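Long-range contact in succinate-semialdehyde dehydrogenase (Synechococcus sp., PDB 4ITA), which probably oxidises succinic semialdehyde to succinate with NADP+ as the hydride acceptor: residues K202-T207 and K225-E230. Numbering follows the deposited sequence.
With NDP (NADPH dihydro-nicotinamide-adenine-dinucleotide phosphate), chain C; EDO (1,2-ethanediol), chain K.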
loop_
_atom_site.group_PDB
_atom_site.type_symbol
_atom_site.label_atom_id
_atom_site.label_comp_id
_atom_site.label_asym_id
_atom_site.label_seq_id
_atom_site.Cartn_x
_atom_site.Cartn_y
_atom_site.Cartn_z
ATOM N N LYS A 202 11.123 7.611 3.592
ATOM C CA LYS A 202 10.222 7.510 2.436
ATOM C C LYS A 202 9.049 6.551 2.611
ATOM O O LYS A 202 8.076 6.613 1.856
ATOM C CB LYS A 202 11.015 7.145 1.173
ATOM C CG LYS A 202 12.142 8.129 0.835
ATOM C CD LYS A 202 11.659 9.579 0.731
ATOM C CE LYS A 202 12.800 10.472 0.260
ATOM N NZ LYS A 202 12.465 11.919 0.289
ATOM N N ALA A 203 9.134 5.680 3.609
ATOM C CA ALA A 203 8.151 4.627 3.781
ATOM C C ALA A 203 8.283 4.067 5.181
ATOM O O ALA A 203 9.314 4.236 5.825
ATOM C CB ALA A 203 8.378 3.533 2.757
ATOM N N ALA A 204 7.242 3.396 5.653
ATOM C CA ALA A 204 7.289 2.804 6.985
ATOM C C ALA A 204 6.525 1.495 7.043
ATOM O O ALA A 204 5.472 1.336 6.420
ATOM C CB ALA A 204 6.758 3.771 8.020
ATOM N N THR A 205 7.067 0.558 7.805
ATOM C CA THR A 205 6.445 -0.736 8.013
ATOM C C THR A 205 6.367 -1.011 9.514
ATOM O O THR A 205 7.286 -0.670 10.276
ATOM C CB THR A 205 7.214 -1.838 7.248
ATOM O OG1 THR A 205 6.479 -3.063 7.290
ATOM C CG2 THR A 205 8.611 -2.050 7.805
ATOM N N LEU A 206 5.254 -1.587 9.952
ATOM C CA LEU A 206 5.103 -1.924 11.361
ATOM C C LEU A 206 4.506 -3.303 11.521
ATOM O O LEU A 206 3.525 -3.652 10.854
ATOM C CB LEU A 206 4.237 -0.888 12.090
ATOM C CG LEU A 206 4.039 -1.083 13.597
ATOM C CD1 LEU A 206 3.936 0.256 14.323
ATOM C CD2 LEU A 206 2.784 -1.917 13.919
ATOM N N THR A 207 5.112 -4.079 12.413
ATOM C CA THR A 207 4.544 -5.322 12.908
ATOM C C THR A 207 4.278 -5.108 14.394
ATOM O O THR A 207 5.164 -4.681 15.139
ATOM C CB THR A 207 5.512 -6.493 12.678
ATOM O OG1 THR A 207 5.747 -6.627 11.269
ATOM C CG2 THR A 207 4.929 -7.791 13.222
ATOM N N LYS A 225 3.134 8.910 2.710
ATOM C CA LYS A 225 4.143 7.860 2.650
ATOM C C LYS A 225 3.499 6.493 2.751
ATOM O O LYS A 225 2.611 6.282 3.573
ATOM C CB LYS A 225 5.194 8.058 3.748
ATOM C CG LYS A 225 5.970 9.354 3.576
ATOM C CD LYS A 225 6.917 9.652 4.720
ATOM C CE LYS A 225 7.527 11.026 4.512
ATOM N NZ LYS A 225 8.560 11.357 5.536
ATOM N N PRO A 226 3.953 5.553 1.913
ATOM C CA PRO A 226 3.344 4.223 1.922
ATOM C C PRO A 226 3.706 3.427 3.162
ATOM O O PRO A 226 4.777 3.624 3.759
ATOM C CB PRO A 226 3.935 3.559 0.673
ATOM C CG PRO A 226 5.259 4.247 0.479
ATOM C CD PRO A 226 5.036 5.672 0.920
ATOM N N THR A 227 2.797 2.531 3.541
ATOM C CA THR A 227 2.991 1.676 4.703
ATOM C C THR A 227 2.621 0.233 4.429
ATOM O O THR A 227 1.964 -0.087 3.434
ATOM C CB THR A 227 2.168 2.146 5.914
ATOM O OG1 THR A 227 0.784 2.225 5.556
ATOM C CG2 THR A 227 2.643 3.501 6.394
ATOM N N LEU A 228 3.050 -0.631 5.341
ATOM C CA LEU A 228 2.660 -2.027 5.375
ATOM C C LEU A 228 2.432 -2.310 6.852
ATOM O O LEU A 228 3.280 -1.961 7.679
ATOM C CB LEU A 228 3.785 -2.903 4.811
ATOM C CG LEU A 228 3.474 -4.398 4.628
ATOM C CD1 LEU A 228 4.348 -5.014 3.548
ATOM C CD2 LEU A 228 3.660 -5.170 5.912
ATOM N N LEU A 229 1.286 -2.901 7.189
ATOM C CA LEU A 229 0.958 -3.227 8.575
ATOM C C LEU A 229 0.708 -4.714 8.743
ATOM O O LEU A 229 -0.152 -5.284 8.072
ATOM C CB LEU A 229 -0.279 -2.456 9.047
ATOM C CG LEU A 229 -0.199 -0.934 9.109
ATOM C CD1 LEU A 229 -1.484 -0.386 9.712
ATOM C CD2 LEU A 229 0.989 -0.482 9.940
ATOM N N GLU A 230 1.465 -5.327 9.645
ATOM C CA GLU A 230 1.313 -6.723 10.016
ATOM C C GLU A 230 0.868 -6.741 11.473
ATOM O O GLU A 230 1.683 -6.585 12.379
ATOM C CB GLU A 230 2.649 -7.456 9.849
ATOM C CG GLU A 230 3.162 -7.561 8.403
ATOM C CD GLU A 230 2.620 -8.766 7.646
ATOM O OE1 GLU A 230 1.865 -9.570 8.235
ATOM O OE2 GLU A 230 2.958 -8.910 6.447
HETATM P PA NDP C . 2.998 -3.197 20.494
HETATM O O1A NDP C . 2.166 -2.688 19.353
HETATM O O2A NDP C . 2.743 -2.695 21.888
HETATM O O5B NDP C . 4.536 -2.909 20.164
HETATM C C5B NDP C . 5.118 -3.236 18.896
HETATM C C4B NDP C . 6.127 -2.171 18.473
HETATM O O4B NDP C . 5.433 -0.939 18.254
HETATM C C3B NDP C . 7.169 -1.860 19.541
HETATM O O3B NDP C . 8.386 -1.465 18.894
HETATM C C2B NDP C . 6.570 -0.664 20.255
HETATM O O2B NDP C . 7.533 0.153 20.906
HETATM C C1B NDP C . 6.007 0.079 19.075
HETATM N N9A NDP C . 4.914 1.013 19.385
HETATM C C8A NDP C . 3.914 0.869 20.277
HETATM N N7A NDP C . 3.088 1.940 20.228
HETATM C C5A NDP C . 3.553 2.766 19.278
HETATM C C6A NDP C . 3.173 4.067 18.704
HETATM N N6A NDP C . 2.079 4.709 19.158
HETATM N N1A NDP C . 3.952 4.568 17.727
HETATM C C2A NDP C . 5.039 3.934 17.266
HETATM N N3A NDP C . 5.451 2.750 17.742
HETATM C C4A NDP C . 4.753 2.145 18.725
HETATM O O3 NDP C . 2.859 -4.813 20.372
HETATM P PN NDP C . 2.839 -6.018 21.461
HETATM O O1N NDP C . 2.029 -5.653 22.685
HETATM O O2N NDP C . 4.251 -6.517 21.598
HETATM O O5D NDP C . 1.999 -7.129 20.652
HETATM C C5D NDP C . 2.528 -7.715 19.470
HETATM C C4D NDP C . 1.486 -7.672 18.367
HETATM O O4D NDP C . 2.118 -7.876 17.095
HETATM C C3D NDP C . 0.442 -8.764 18.495
HETATM O O3D NDP C . -0.859 -8.238 18.211
HETATM C C2D NDP C . 0.915 -9.759 17.452
HETATM O O2D NDP C . -0.159 -10.606 17.042
HETATM C C1D NDP C . 1.381 -8.841 16.340
HETATM N N1N NDP C . 2.246 -9.578 15.408
HETATM C C2N NDP C . 2.055 -9.476 14.082
HETATM C C3N NDP C . 2.519 -10.480 13.233
HETATM C C7N NDP C . 2.354 -10.386 11.745
HETATM O O7N NDP C . 3.321 -10.652 11.034
HETATM N N7N NDP C . 1.181 -10.028 11.231
HETATM C C4N NDP C . 3.197 -11.711 13.785
HETATM C C5N NDP C . 3.739 -11.422 15.107
HETATM C C6N NDP C . 3.240 -10.367 15.866
HETATM P P2B NDP C . 7.768 0.078 22.494
HETATM O O1X NDP C . 8.836 1.112 22.701
HETATM O O2X NDP C . 6.456 0.446 23.146
HETATM O O3X NDP C . 8.230 -1.306 22.836
HETATM C C1 EDO K . -1.575 1.910 2.450
HETATM O O1 EDO K . -1.665 0.818 1.523
HETATM C C2 EDO K . -0.212 2.600 2.339
HETATM O O2 EDO K . 0.583 1.989 1.314
#
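T207 and E230 stand side by side where two parallel strands end at the nicotinamide of NADPH. T207 OG1 lies 3.5 Å from E230 CB and also makes a weak hydrogen bond to R141; its CG2, anti to the backbone N, is thereby brought to 3.4 Å from C2N of the dihydronicotinamide ring. The E230 chain bends at chi2 (-87°), which carries the carboxylate away from the neighbouring strand to the N7N and O7N end of the carboxamide, where OE1 accepts a hydrogen bond from N7N of the cofactor (3.1 Å, 151° at the hydrogen). Replacing E230 by an alanine would probably cost this amide nitrogen the carboxylate acceptor and leave the carboxamide freer to turn.

Behind this pair, T205 and L228 point the same way on the same face, with T205 OG1 against L228 CB and CD2. On the other face the end of L229 leans over toward its register partner L206, its CD2 meeting L206 CB at 3.9 Å; A204, L206, T227 and L229 all pack on helix 210-222. The backbones are laced by bonds from A204 N to P226 O, L206 N to L228 O and, nearly straight at 175°, E230 N to L206 O (2.9 Å), whereas L228 N to A204 O is weak. At the far end P226 sets CD against K202 O (3.3 Å) and CG beside A203 CB.

Strand 201-207, helix 210-222 and strand 227-230 form a beta-alpha-beta unit of the Rossmann-like cofactor domain of aldehyde dehydrogenases, with the C-terminal ends of both strands lining the nicotinamide pocket.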